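Local coordinates for protein Exo-beta-1,3-glucanase (Streptomyces sp. SirexAA-E, PDB 4PEY) that hydrolyses laminarin and laminarioligosaccharides as a secreted exo-beta-1,3-glucanase of glycoside hydrolase family 55, releasing glucose and laminaribiose, at residues E13-G17 with A277-L283; L283-P289 with T305-G311; Y232-A238 with E254-L260; D328-V334 with H361-S367; A313-P317 with G336-G342. The protein carries 1 engineered substitution. All coordinates share one frame; numbering follows the deposited sequence. Where two conformers were deposited one is given.

In the fold
Contacts 2, 4 and 5 join strands of successive coils in the second parallel beta-helix. Contact 2 passes into contact 4 where A307 N lies 2.8 Å from K333 O and T305 O lies 2.9 Å from K333 N, and into contact 5 where A313 CB packs on F287 CB. Contact 1 shares L283 with contact 2 and lies at the surface, its centre about 12 Å away. The hairpin of contact 3 packs on contact 2, with L258 CD1 3.6 Å from H284 NE2. Contact 5 lies near the substrate site: the side chain of L338 is about 7 Å from that of substrate-binding W402 and about 12 Å from a glucose unit of the bound glycan.

Contact 1: residues E13-G17 with A277-L283; sequences EVVGG and AAVDQGL
V14 and A278 bring their CA atoms to 5.8 Å of each other as the irregular segment E13-G17 runs past the last turn of helix 272-280. Further on, G16 passes L283. The second segment ends its helix in a Schellman motif: L283 N reaches back to A278 O and G282 N to V279 O, with G282 at a positive phi (104°) that turns the chain out of the helix. The turn brings the L283 side chain round to the same side as A278, where both face V14.

The valine fills the groove they form. Its CG1 lies anti to the backbone N (chi1 -176°) and drops in between A278 CB at 3.9 Å and L283 CD1 at 3.7 Å, while CG2 leans more loosely on A277 CB. Y264 of strand 263-266 touches V14, A278 and L283, completing this small apolar patch.

Next to V14, the polar work is done by the extended side chain of Q281. Its OE1 takes the V14 N-H on a lone pair, in the carbonyl plane, at 3.1 Å and 161°, and E13 N adds a weak, long bond to the same oxygen at 3.4 Å. A water donates to this OE1 and to V14 O as well, so both peptide groups at V14 are tied to one amide oxygen. R302 NH2 bonds to V279 O and L283 O. The whole is a surface contact in which the N-terminal tail, its G17 backbone-bonded to F263, lies against the Schellman-capped end of the helix that links strands 263-266 and 284-287 at the start of the second beta-helix.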
# COMPACT_ATOMS: atom_id res chain seq x y z
N GLU A 13 25.26 12.19 -20.17
CA GLU A 13 24.24 12.97 -20.86
C GLU A 13 23.20 13.50 -19.87
O GLU A 13 22.86 14.68 -19.90
CB GLU A 13 23.56 12.13 -21.95
CG GLU A 13 23.48 12.82 -23.31
CD GLU A 13 22.66 14.10 -23.29
OE1 GLU A 13 21.47 14.05 -22.90
OE2 GLU A 13 23.21 15.17 -23.65
N VAL A 14 22.70 12.63 -19.00
CA VAL A 14 21.64 13.01 -18.07
C VAL A 14 22.19 13.73 -16.84
O VAL A 14 23.11 13.24 -16.18
CB VAL A 14 20.83 11.79 -17.62
CG1 VAL A 14 19.68 12.23 -16.73
CG2 VAL A 14 20.30 11.02 -18.82
N VAL A 15 21.62 14.88 -16.51
CA VAL A 15 22.11 15.67 -15.39
C VAL A 15 21.27 15.41 -14.14
O VAL A 15 20.04 15.37 -14.20
CB VAL A 15 22.11 17.18 -15.73
CG1 VAL A 15 20.76 17.62 -16.25
CG2 VAL A 15 22.52 18.01 -14.51
N GLY A 16 21.94 15.21 -13.01
CA GLY A 16 21.26 14.96 -11.75
C GLY A 16 20.87 16.24 -11.04
O GLY A 16 21.42 17.31 -11.31
N GLY A 17 19.91 16.12 -10.12
CA GLY A 17 19.47 17.24 -9.31
C GLY A 17 18.60 18.23 -10.04
O GLY A 17 18.03 17.94 -11.10
N ALA A 277 18.22 5.69 -19.48
CA ALA A 277 19.59 6.17 -19.63
C ALA A 277 20.14 6.69 -18.30
O ALA A 277 21.31 6.47 -17.98
CB ALA A 277 19.66 7.25 -20.70
N ALA A 278 19.29 7.37 -17.54
CA ALA A 278 19.70 7.90 -16.24
C ALA A 278 20.16 6.78 -15.31
O ALA A 278 21.21 6.89 -14.67
CB ALA A 278 18.57 8.69 -15.60
N VAL A 279 19.38 5.71 -15.24
CA VAL A 279 19.73 4.59 -14.37
C VAL A 279 21.01 3.91 -14.87
O VAL A 279 21.89 3.57 -14.07
CB VAL A 279 18.58 3.57 -14.28
CG1 VAL A 279 18.99 2.38 -13.42
CG2 VAL A 279 17.34 4.23 -13.70
N ASP A 280 21.12 3.72 -16.18
CA ASP A 280 22.31 3.11 -16.74
C ASP A 280 23.56 3.95 -16.43
O ASP A 280 24.64 3.39 -16.22
CB ASP A 280 22.18 2.92 -18.25
CG ASP A 280 23.22 1.97 -18.80
OD1 ASP A 280 23.46 0.92 -18.17
OD2 ASP A 280 23.80 2.28 -19.86
N GLN A 281 23.40 5.27 -16.37
CA GLN A 281 24.51 6.17 -16.09
C GLN A 281 24.80 6.31 -14.60
O GLN A 281 25.73 7.01 -14.21
CB GLN A 281 24.24 7.54 -16.72
CG GLN A 281 24.24 7.49 -18.25
CD GLN A 281 23.76 8.77 -18.89
OE1 GLN A 281 23.75 9.83 -18.26
NE2 GLN A 281 23.36 8.69 -20.16
N GLY A 282 24.00 5.65 -13.76
CA GLY A 282 24.28 5.61 -12.33
C GLY A 282 23.42 6.50 -11.45
O GLY A 282 23.65 6.57 -10.24
N LEU A 283 22.45 7.19 -12.05
CA LEU A 283 21.54 8.04 -11.27
C LEU A 283 20.38 7.26 -10.67
O LEU A 283 19.91 6.27 -11.25
CB LEU A 283 20.99 9.17 -12.14
CG LEU A 283 22.04 10.16 -12.67
CD1 LEU A 283 21.39 11.13 -13.63
CD2 LEU A 283 22.73 10.90 -11.53
O HOH W 1 24.44 10.96 -16.14

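Contact 2: residues L283-P289 with T305-G311; sequences LHLLFTP and TVALGLG
L285, L286 and F287 pair in parallel, residue for residue, with A307, L308 and G309, as neighbouring strands of successive coils buried near the start of the second beta-helix of the enzyme. The two strands run almost exactly alongside, 6° apart, with their axes 4.7 Å from each other. Backbone bonds alternate in the usual parallel manner: L285 N to V306 O, L308 N to L285 O, F287 N to L308 O and L310 N to F287 O. On its other edge strand 284-287 pairs with strand 263-266.

At the start of the pair a side chain extends the pattern. H284 ND1 accepts the V306 N-H at 2.9 Å, nearly straight and in the ring plane. This bond fixes the imidazole by its edge and settles ND1 as an acceptor; F263 meets the same ring.

Each coil contributes three strands, and 284-287 with 306-309 forms one wall of the right-handed parallel beta-helix that characterises this family. Residues therefore stack in rows along the helix axis. L286 and L308 both hold CG anti to the backbone N (chi1 -175° and 177°), which sends them the same way, side by side on one face, with L286 CD1 3.9 Å from L308 CD2. L286 CD1 also meets L310 CG at 4.1 Å. The opposite face carries L285 CB against A307 CB at 4.3 Å, with F287 turning a ring edge to A307 CB; I275 and V279 of helix 272-280 touch L285 there, and I298 touches F287.

Past the strands, P289 CG sits 4.1 Å from L310 CB, and T288 OG1 bonds back to V266 O. G311, with positive phi, passes so near P289 that a CB there would clash with the proline CG.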
# COMPACT_ATOMS: atom_id res chain seq x y z
N LEU A 283 22.45 7.19 -12.05
CA LEU A 283 21.54 8.04 -11.27
C LEU A 283 20.38 7.26 -10.67
O LEU A 283 19.91 6.27 -11.25
CB LEU A 283 20.99 9.17 -12.14
CG LEU A 283 22.04 10.16 -12.67
CD1 LEU A 283 21.39 11.13 -13.63
CD2 LEU A 283 22.73 10.90 -11.53
N HIS A 284 19.93 7.71 -9.51
CA HIS A 284 18.67 7.24 -8.95
C HIS A 284 17.53 8.01 -9.60
O HIS A 284 17.77 8.89 -10.44
CB HIS A 284 18.68 7.43 -7.43
CG HIS A 284 19.82 6.74 -6.76
ND1 HIS A 284 19.75 5.43 -6.32
CD2 HIS A 284 21.08 7.16 -6.47
CE1 HIS A 284 20.90 5.08 -5.78
NE2 HIS A 284 21.73 6.11 -5.86
N LEU A 285 16.30 7.68 -9.24
CA LEU A 285 15.12 8.31 -9.84
C LEU A 285 14.25 8.97 -8.79
O LEU A 285 13.87 8.34 -7.81
CB LEU A 285 14.28 7.28 -10.61
CG LEU A 285 14.99 6.60 -11.80
CD1 LEU A 285 14.10 5.51 -12.39
CD2 LEU A 285 15.36 7.62 -12.87
N LEU A 286 13.94 10.25 -8.99
CA LEU A 286 12.97 10.97 -8.17
C LEU A 286 11.83 11.43 -9.05
O LEU A 286 12.01 12.35 -9.86
CB LEU A 286 13.62 12.17 -7.47
CG LEU A 286 12.70 12.93 -6.49
CD1 LEU A 286 12.42 12.07 -5.26
CD2 LEU A 286 13.32 14.27 -6.09
N PHE A 287 10.66 10.79 -8.92
CA PHE A 287 9.51 11.16 -9.73
C PHE A 287 8.74 12.29 -9.05
O PHE A 287 8.10 12.09 -8.02
CB PHE A 287 8.58 9.96 -9.98
CG PHE A 287 9.17 8.89 -10.86
CD1 PHE A 287 10.02 7.93 -10.34
CD2 PHE A 287 8.86 8.85 -12.22
CE1 PHE A 287 10.55 6.95 -11.15
CE2 PHE A 287 9.40 7.87 -13.03
CZ PHE A 287 10.24 6.92 -12.50
N THR A 288 8.80 13.48 -9.64
CA THR A 288 8.03 14.60 -9.12
C THR A 288 6.54 14.34 -9.43
O THR A 288 6.22 13.52 -10.30
CB THR A 288 8.51 15.93 -9.73
OG1 THR A 288 8.29 15.94 -11.14
CG2 THR A 288 9.99 16.13 -9.45
N PRO A 289 5.63 15.01 -8.71
CA PRO A 289 4.20 14.67 -8.87
C PRO A 289 3.69 14.97 -10.27
O PRO A 289 3.81 16.09 -10.77
CB PRO A 289 3.50 15.57 -7.84
CG PRO A 289 4.60 15.97 -6.87
CD PRO A 289 5.82 16.08 -7.71
N THR A 305 19.50 0.92 -6.68
CA THR A 305 18.81 2.07 -7.26
C THR A 305 17.55 2.40 -6.47
O THR A 305 16.72 1.52 -6.22
CB THR A 305 18.40 1.83 -8.73
OG1 THR A 305 19.55 1.50 -9.51
CG2 THR A 305 17.75 3.07 -9.32
N VAL A 306 17.43 3.66 -6.06
CA VAL A 306 16.21 4.18 -5.45
C VAL A 306 15.32 4.79 -6.52
O VAL A 306 15.78 5.60 -7.33
CB VAL A 306 16.53 5.25 -4.37
CG1 VAL A 306 15.24 5.84 -3.79
CG2 VAL A 306 17.38 4.65 -3.26
N ALA A 307 14.05 4.40 -6.54
CA ALA A 307 13.07 5.01 -7.43
C ALA A 307 11.94 5.50 -6.54
O ALA A 307 11.09 4.72 -6.11
CB ALA A 307 12.57 4.02 -8.47
N LEU A 308 11.97 6.80 -6.24
CA LEU A 308 11.12 7.40 -5.22
C LEU A 308 10.14 8.37 -5.83
O LEU A 308 10.55 9.30 -6.53
CB LEU A 308 11.99 8.12 -4.18
CG LEU A 308 11.30 8.89 -3.05
CD1 LEU A 308 10.42 7.96 -2.20
CD2 LEU A 308 12.34 9.63 -2.19
N GLY A 309 8.84 8.17 -5.57
CA GLY A 309 7.83 9.07 -6.07
C GLY A 309 7.32 10.05 -5.02
O GLY A 309 7.25 9.72 -3.83
N LEU A 310 6.99 11.25 -5.47
CA LEU A 310 6.35 12.28 -4.65
C LEU A 310 4.94 12.52 -5.15
O LEU A 310 4.67 12.39 -6.34
CB LEU A 310 7.15 13.59 -4.69
CG LEU A 310 8.65 13.51 -4.38
CD1 LEU A 310 9.32 14.87 -4.59
CD2 LEU A 310 8.86 13.01 -2.96
N GLY A 311 4.03 12.91 -4.25
CA GLY A 311 2.70 13.36 -4.66
C GLY A 311 1.91 12.37 -5.51
O GLY A 311 1.18 12.78 -6.42

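Contact 3: residues Y232-A238 with E254-L260; sequences YKVFVPA and EGESLPL
V234 and L258 form a hydrogen-bonded pair in an antiparallel beta hairpin, strand 231-243 with strand 255-259, which lies in sequence just ahead of the second beta-helix. V234 N gives to L258 O and L258 N to V234 O, both at 2.8 Å. The pair V236 and E256 repeats the pattern: V236 N meets E256 O head-on, whereas E256 N reaches V236 O from above its carbonyl plane. At the two ends A238 N bonds to E254 O at 3.0 Å and L260 N to Y232 O at 3.1 Å. Along this edge the main-chain groups are thus satisfied strand to strand, while the backbones of K233 and F235 bond to Y226 and F224 on the strand's other edge.

The polar side chains find partners outside the hairpin. K233 runs out fully extended over S257, its CD 4.0 Å from S257 CB, and its NZ makes a salt bridge with D228 and also donates to a water. S257 OG bonds to Y226 OH. F235 holds CG anti to the backbone N (chi1 -172°), which carries its ring over to S257 and G255; S257 OG lies in the ring plane, at the edge, 3.5 Å from F235 CD1.

G255 passes so close beside V236 O and the F235 ring that a side chain there would collide with both. Strand 263-266 reaches the other face, where F263 touches V234 and L258. On that face V236 CG2 and L258 CD1 meet at 3.8 Å, and the two side chains cross obliquely.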
# COMPACT_ATOMS: atom_id res chain seq x y z
N TYR A 232 19.08 19.28 -0.31
CA TYR A 232 18.16 18.14 -0.42
C TYR A 232 18.95 16.84 -0.52
O TYR A 232 19.92 16.75 -1.28
CB TYR A 232 17.24 18.28 -1.64
CG TYR A 232 16.09 19.24 -1.45
CD1 TYR A 232 15.04 18.95 -0.60
CD2 TYR A 232 16.06 20.44 -2.15
CE1 TYR A 232 13.99 19.83 -0.43
CE2 TYR A 232 15.01 21.32 -1.99
CZ TYR A 232 13.98 21.02 -1.13
OH TYR A 232 12.94 21.90 -0.98
N LYS A 233 18.52 15.84 0.25
CA LYS A 233 19.06 14.49 0.18
C LYS A 233 17.92 13.50 0.32
O LYS A 233 16.83 13.86 0.74
CB LYS A 233 20.10 14.25 1.28
CG LYS A 233 21.24 15.24 1.28
CD LYS A 233 22.36 14.84 2.21
CE LYS A 233 23.50 15.85 2.15
NZ LYS A 233 24.59 15.55 3.12
N VAL A 234 18.19 12.25 -0.02
CA VAL A 234 17.24 11.18 0.26
C VAL A 234 17.86 10.25 1.29
O VAL A 234 18.98 9.75 1.10
CB VAL A 234 16.85 10.41 -1.01
CG1 VAL A 234 16.02 9.17 -0.65
CG2 VAL A 234 16.08 11.33 -1.96
N PHE A 235 17.14 10.04 2.39
CA PHE A 235 17.63 9.15 3.42
C PHE A 235 17.20 7.73 3.09
O PHE A 235 16.04 7.50 2.74
CB PHE A 235 17.13 9.54 4.81
CG PHE A 235 17.77 8.75 5.92
CD1 PHE A 235 19.11 8.94 6.23
CD2 PHE A 235 17.05 7.81 6.63
CE1 PHE A 235 19.71 8.21 7.25
CE2 PHE A 235 17.65 7.07 7.65
CZ PHE A 235 18.98 7.28 7.95
N VAL A 236 18.15 6.80 3.19
CA VAL A 236 17.92 5.40 2.85
C VAL A 236 18.16 4.53 4.08
O VAL A 236 19.29 4.14 4.37
CB VAL A 236 18.84 4.95 1.69
CG1 VAL A 236 18.52 3.51 1.29
CG2 VAL A 236 18.69 5.87 0.49
N PRO A 237 17.09 4.25 4.83
CA PRO A 237 17.23 3.43 6.05
C PRO A 237 17.83 2.06 5.79
O PRO A 237 17.56 1.45 4.75
CB PRO A 237 15.78 3.31 6.55
CG PRO A 237 15.12 4.56 6.04
CD PRO A 237 15.73 4.79 4.68
N ALA A 238 18.64 1.59 6.74
CA ALA A 238 19.17 0.23 6.70
C ALA A 238 18.10 -0.76 7.13
O ALA A 238 17.16 -0.40 7.85
CB ALA A 238 20.38 0.12 7.60
N GLU A 254 19.90 4.41 11.59
CA GLU A 254 20.90 3.72 10.78
C GLU A 254 20.54 3.80 9.29
O GLU A 254 19.43 3.45 8.89
CB GLU A 254 21.01 2.26 11.22
CG GLU A 254 22.14 1.48 10.58
CD GLU A 254 22.42 0.19 11.32
OE1 GLU A 254 21.92 0.04 12.46
OE2 GLU A 254 23.14 -0.68 10.77
N GLY A 255 21.49 4.25 8.46
CA GLY A 255 21.24 4.39 7.04
C GLY A 255 22.23 5.29 6.30
O GLY A 255 23.21 5.75 6.87
N GLU A 256 21.95 5.53 5.02
CA GLU A 256 22.82 6.31 4.14
C GLU A 256 22.04 7.50 3.59
O GLU A 256 20.84 7.40 3.38
CB GLU A 256 23.33 5.43 2.98
CG GLU A 256 24.37 6.06 2.07
CD GLU A 256 24.59 5.27 0.78
OE1 GLU A 256 23.89 4.25 0.57
OE2 GLU A 256 25.46 5.66 -0.02
N SER A 257 22.72 8.63 3.37
CA SER A 257 22.08 9.77 2.72
C SER A 257 22.62 9.96 1.30
O SER A 257 23.84 10.02 1.10
CB SER A 257 22.28 11.05 3.53
OG SER A 257 21.57 11.00 4.75
N LEU A 258 21.71 10.05 0.34
CA LEU A 258 22.08 10.29 -1.06
C LEU A 258 21.77 11.73 -1.45
O LEU A 258 20.62 12.16 -1.34
CB LEU A 258 21.32 9.34 -1.98
CG LEU A 258 21.53 7.84 -1.78
CD1 LEU A 258 20.54 7.05 -2.61
CD2 LEU A 258 22.97 7.47 -2.15
N PRO A 259 22.78 12.48 -1.89
CA PRO A 259 22.51 13.85 -2.37
C PRO A 259 21.55 13.89 -3.55
O PRO A 259 21.56 12.97 -4.38
CB PRO A 259 23.90 14.36 -2.78
CG PRO A 259 24.87 13.49 -2.03
CD PRO A 259 24.21 12.14 -1.95
N LEU A 260 20.75 14.94 -3.64
CA LEU A 260 19.79 15.10 -4.73
C LEU A 260 20.47 15.09 -6.10
O LEU A 260 19.86 14.69 -7.09
CB LEU A 260 19.00 16.40 -4.55
CG LEU A 260 17.87 16.66 -5.55
CD1 LEU A 260 16.78 15.61 -5.41
CD2 LEU A 260 17.29 18.06 -5.37
O HOH W 2 25.58 12.83 1.73

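Contact 4: residues D328-V334 with H361-S367; sequences DVDGVKV and HAANPTS
T366 OG1 receives the V332 N-H at 3.1 Å and is hydrogen-bonded, at 2.9 Å, to a water that donates to V329 O. The side chains of T366 and V332 lie side by side, pointing the same way.

The shortest bond runs from H361 ND1 to D330 OD1, 2.6 Å and 167°, in the imidazole plane and nearly end-on to the carboxylate C-O. Carboxylate and ring stand 86° apart, and the water at T366 sits over one ring face. A water that accepts from N364 ND2 donates to D330 OD2 at 2.7 Å. H361 NE2 meets a further water, shared with D328 OD1. With an alanine in place of H361, D330 OD1 is left without its ND1-H partner, and the carboxylate would probably be freer to turn.

K333 bends at its last torsion (chi4 79°), bringing NZ to G331 O at 2.8 Å, and a water links NZ to N364 OD1. N364 ND2 bonds to N304, S367 OG to R220.

S367 N to V332 O, 2.9 Å, and V334 N to S367 O, 3.0 Å, start the parallel pairing of strands 333-335 and 367-375. Strand 333-335 thus lies between strand 306-309 and strand 367-375, and segment 361-367 is the loop that leads into the latter.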
# COMPACT_ATOMS: atom_id res chain seq x y z
N ASP A 328 17.69 -8.51 -12.02
CA ASP A 328 18.08 -9.47 -11.00
C ASP A 328 19.24 -8.95 -10.15
O ASP A 328 20.33 -9.53 -10.11
CB ASP A 328 18.46 -10.80 -11.66
CG ASP A 328 17.30 -11.40 -12.42
OD1 ASP A 328 16.17 -11.31 -11.92
OD2 ASP A 328 17.52 -11.93 -13.52
N VAL A 329 18.97 -7.83 -9.48
CA VAL A 329 19.98 -7.12 -8.71
C VAL A 329 19.55 -6.89 -7.26
O VAL A 329 18.35 -6.88 -6.94
CB VAL A 329 20.32 -5.76 -9.37
CG1 VAL A 329 20.99 -5.98 -10.72
CG2 VAL A 329 19.08 -4.90 -9.54
N ASP A 330 20.54 -6.72 -6.39
CA ASP A 330 20.31 -6.39 -4.98
C ASP A 330 19.77 -4.98 -4.78
O ASP A 330 20.08 -4.07 -5.55
CB ASP A 330 21.62 -6.45 -4.17
CG ASP A 330 22.18 -7.85 -3.99
OD1 ASP A 330 21.58 -8.87 -4.38
OD2 ASP A 330 23.28 -7.91 -3.40
N GLY A 331 18.99 -4.79 -3.72
CA GLY A 331 18.83 -3.49 -3.09
C GLY A 331 18.05 -2.41 -3.81
O GLY A 331 18.14 -1.24 -3.44
N VAL A 332 17.26 -2.76 -4.81
CA VAL A 332 16.46 -1.74 -5.48
C VAL A 332 15.30 -1.37 -4.57
O VAL A 332 14.71 -2.24 -3.93
CB VAL A 332 15.98 -2.22 -6.87
CG1 VAL A 332 14.88 -1.32 -7.44
CG2 VAL A 332 17.16 -2.29 -7.82
N LYS A 333 15.00 -0.08 -4.47
CA LYS A 333 13.96 0.41 -3.57
C LYS A 333 12.98 1.25 -4.36
O LYS A 333 13.24 2.42 -4.68
CB LYS A 333 14.59 1.22 -2.42
CG LYS A 333 15.62 0.40 -1.63
CD LYS A 333 16.51 1.25 -0.73
CE LYS A 333 17.66 0.42 -0.14
NZ LYS A 333 18.80 0.19 -1.09
N VAL A 334 11.84 0.64 -4.70
CA VAL A 334 10.78 1.33 -5.42
C VAL A 334 9.78 1.81 -4.39
O VAL A 334 9.35 1.03 -3.54
CB VAL A 334 10.08 0.41 -6.44
CG1 VAL A 334 9.05 1.18 -7.24
CG2 VAL A 334 11.11 -0.23 -7.36
N HIS A 361 19.03 -12.67 -2.62
CA HIS A 361 19.29 -11.27 -2.30
C HIS A 361 19.03 -11.02 -0.82
O HIS A 361 18.42 -10.01 -0.46
CB HIS A 361 18.40 -10.33 -3.14
CG HIS A 361 18.47 -10.57 -4.62
ND1 HIS A 361 19.47 -10.05 -5.41
CD2 HIS A 361 17.65 -11.26 -5.45
CE1 HIS A 361 19.28 -10.41 -6.67
NE2 HIS A 361 18.18 -11.15 -6.72
N ALA A 362 19.47 -11.94 0.03
CA ALA A 362 19.04 -11.92 1.43
C ALA A 362 19.62 -10.75 2.23
O ALA A 362 18.91 -10.13 3.03
CB ALA A 362 19.39 -13.23 2.11
N ALA A 363 20.89 -10.44 2.02
CA ALA A 363 21.51 -9.37 2.80
C ALA A 363 20.96 -8.00 2.41
O ALA A 363 20.83 -7.12 3.26
CB ALA A 363 23.03 -9.40 2.63
N ASN A 364 20.62 -7.83 1.14
CA ASN A 364 20.21 -6.54 0.60
C ASN A 364 19.10 -6.73 -0.43
O ASN A 364 19.35 -6.69 -1.64
CB ASN A 364 21.42 -5.81 -0.02
CG ASN A 364 21.11 -4.39 -0.42
OD1 ASN A 364 20.15 -3.79 0.06
ND2 ASN A 364 21.94 -3.83 -1.30
N PRO A 365 17.88 -6.98 0.05
CA PRO A 365 16.79 -7.31 -0.88
C PRO A 365 16.28 -6.12 -1.67
O PRO A 365 16.55 -4.96 -1.34
CB PRO A 365 15.68 -7.83 0.05
CG PRO A 365 15.99 -7.24 1.38
CD PRO A 365 17.48 -7.16 1.45
N THR A 366 15.54 -6.42 -2.73
CA THR A 366 14.76 -5.40 -3.41
C THR A 366 13.41 -5.27 -2.72
O THR A 366 12.87 -6.27 -2.22
CB THR A 366 14.62 -5.75 -4.91
OG1 THR A 366 15.86 -5.45 -5.56
CG2 THR A 366 13.49 -4.96 -5.59
N SER A 367 12.89 -4.04 -2.65
CA SER A 367 11.59 -3.81 -2.04
C SER A 367 10.67 -2.97 -2.90
O SER A 367 11.12 -2.12 -3.68
CB SER A 367 11.76 -3.14 -0.67
OG SER A 367 12.51 -1.93 -0.76
O HOH W 3 16.63 -11.94 -8.88
O HOH W 4 16.13 -8.29 -6.24
O HOH W 5 21.96 -9.29 -1.02
O HOH W 6 24.21 -5.66 -2.15
O HOH W 7 20.55 -1.17 0.67
O HOH W 8 11.25 0.34 -1.43

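Contact 5: residues A313-P317 with G336-G342; sequences ATIIP and GLLVDAG
T314 and L338, I315 and V339 pair in parallel between strands 314-317 and 337-340, successive coils of the second right-handed beta-helix. The strands diverge by 24°, and their packing is uneven.

The start of the pair is tight. T314 and L338 have CA atoms 4.6 Å apart, and T314 CA lies 3.1 Å from L338 O. L338 N bonds to A313 O, I315 N to L338 O and D340 N to I315 O, all three well aligned. The side chains of T314 and L338 point the same way, T314 OG1 3.5 Å from L338 CD2; that hydroxyl is itself satisfied by L312 O and R54. A313 CB meets L337 CD2 at 4.0 Å.

Towards the far end the bonding lapses: P317 and G342 stand 5.9 Å apart at their CA atoms, with no cross-strand hydrogen bond past D340 N. I316, partly exposed, bridges the change. Its CG1, anti to the carbonyl carbon (chi1 -64°), lies 3.8 Å from D340 CB, and its CD1 reaches towards D340 OD2. Replacing I316 with an alanine is likely to open a gap beside D340 and bare the flank of its carboxylate, whose OD1 is salt-bridged to R374. L338 packs on F372 and R374 of strand 367-375, the next coil. P317 closes the contact with its ring CD set 3.2 Å from D340 O.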
# COMPACT_ATOMS: atom_id res chain seq x y z
N ALA A 313 2.94 10.32 -7.76
CA ALA A 313 3.47 10.22 -9.12
C ALA A 313 3.00 8.92 -9.76
O ALA A 313 3.07 7.85 -9.15
CB ALA A 313 4.99 10.29 -9.10
N THR A 314 2.52 9.02 -10.99
CA THR A 314 1.81 7.94 -11.64
C THR A 314 2.44 7.59 -12.97
O THR A 314 2.77 8.48 -13.75
CB THR A 314 0.32 8.32 -11.84
OG1 THR A 314 -0.29 8.50 -10.55
CG2 THR A 314 -0.45 7.25 -12.62
N ILE A 315 2.59 6.29 -13.23
CA ILE A 315 3.12 5.80 -14.49
C ILE A 315 2.04 5.05 -15.26
O ILE A 315 1.43 4.13 -14.72
CB ILE A 315 4.32 4.88 -14.28
CG1 ILE A 315 5.43 5.61 -13.52
CG2 ILE A 315 4.84 4.36 -15.62
CD1 ILE A 315 6.45 4.71 -12.89
N ILE A 316 1.79 5.46 -16.50
CA ILE A 316 0.85 4.75 -17.37
C ILE A 316 1.62 4.12 -18.52
O ILE A 316 2.23 4.84 -19.33
CB ILE A 316 -0.24 5.67 -17.94
CG1 ILE A 316 -1.12 6.24 -16.81
CG2 ILE A 316 -1.10 4.93 -18.97
CD1 ILE A 316 -2.05 7.35 -17.29
N PRO A 317 1.61 2.79 -18.61
CA PRO A 317 2.26 2.13 -19.75
C PRO A 317 1.35 2.15 -20.98
O PRO A 317 0.21 1.67 -20.94
CB PRO A 317 2.49 0.71 -19.24
CG PRO A 317 1.33 0.47 -18.29
CD PRO A 317 1.00 1.83 -17.67
N GLY A 336 6.42 4.70 -3.45
CA GLY A 336 5.51 5.82 -3.61
C GLY A 336 5.08 6.11 -5.03
O GLY A 336 5.01 7.27 -5.43
N LEU A 337 4.79 5.06 -5.79
CA LEU A 337 4.34 5.19 -7.18
C LEU A 337 3.01 4.51 -7.40
O LEU A 337 2.77 3.43 -6.86
CB LEU A 337 5.38 4.59 -8.13
CG LEU A 337 6.74 5.28 -8.16
CD1 LEU A 337 7.76 4.41 -8.89
CD2 LEU A 337 6.62 6.64 -8.83
N LEU A 338 2.17 5.13 -8.24
CA LEU A 338 0.95 4.49 -8.72
C LEU A 338 1.17 4.06 -10.16
O LEU A 338 1.54 4.88 -11.00
CB LEU A 338 -0.25 5.44 -8.62
CG LEU A 338 -1.56 5.05 -9.31
CD1 LEU A 338 -2.14 3.74 -8.76
CD2 LEU A 338 -2.58 6.17 -9.18
N VAL A 339 0.95 2.78 -10.45
CA VAL A 339 1.00 2.29 -11.83
C VAL A 339 -0.44 2.12 -12.29
O VAL A 339 -1.20 1.40 -11.67
CB VAL A 339 1.77 0.96 -11.95
CG1 VAL A 339 1.73 0.44 -13.39
CG2 VAL A 339 3.22 1.16 -11.51
N ASP A 340 -0.79 2.82 -13.37
CA ASP A 340 -2.17 2.96 -13.83
C ASP A 340 -2.28 2.35 -15.23
O ASP A 340 -1.68 2.87 -16.17
CB ASP A 340 -2.53 4.45 -13.82
CG ASP A 340 -4.02 4.73 -13.98
OD1 ASP A 340 -4.85 3.83 -13.73
OD2 ASP A 340 -4.35 5.88 -14.35
N ALA A 341 -3.01 1.25 -15.36
CA ALA A 341 -3.09 0.54 -16.64
C ALA A 341 -3.65 1.40 -17.77
O ALA A 341 -4.56 2.22 -17.57
CB ALA A 341 -3.93 -0.73 -16.50
N GLY A 342 -3.08 1.23 -18.96
CA GLY A 342 -3.65 1.82 -20.16
C GLY A 342 -4.76 0.93 -20.70
O GLY A 342 -4.91 -0.22 -20.27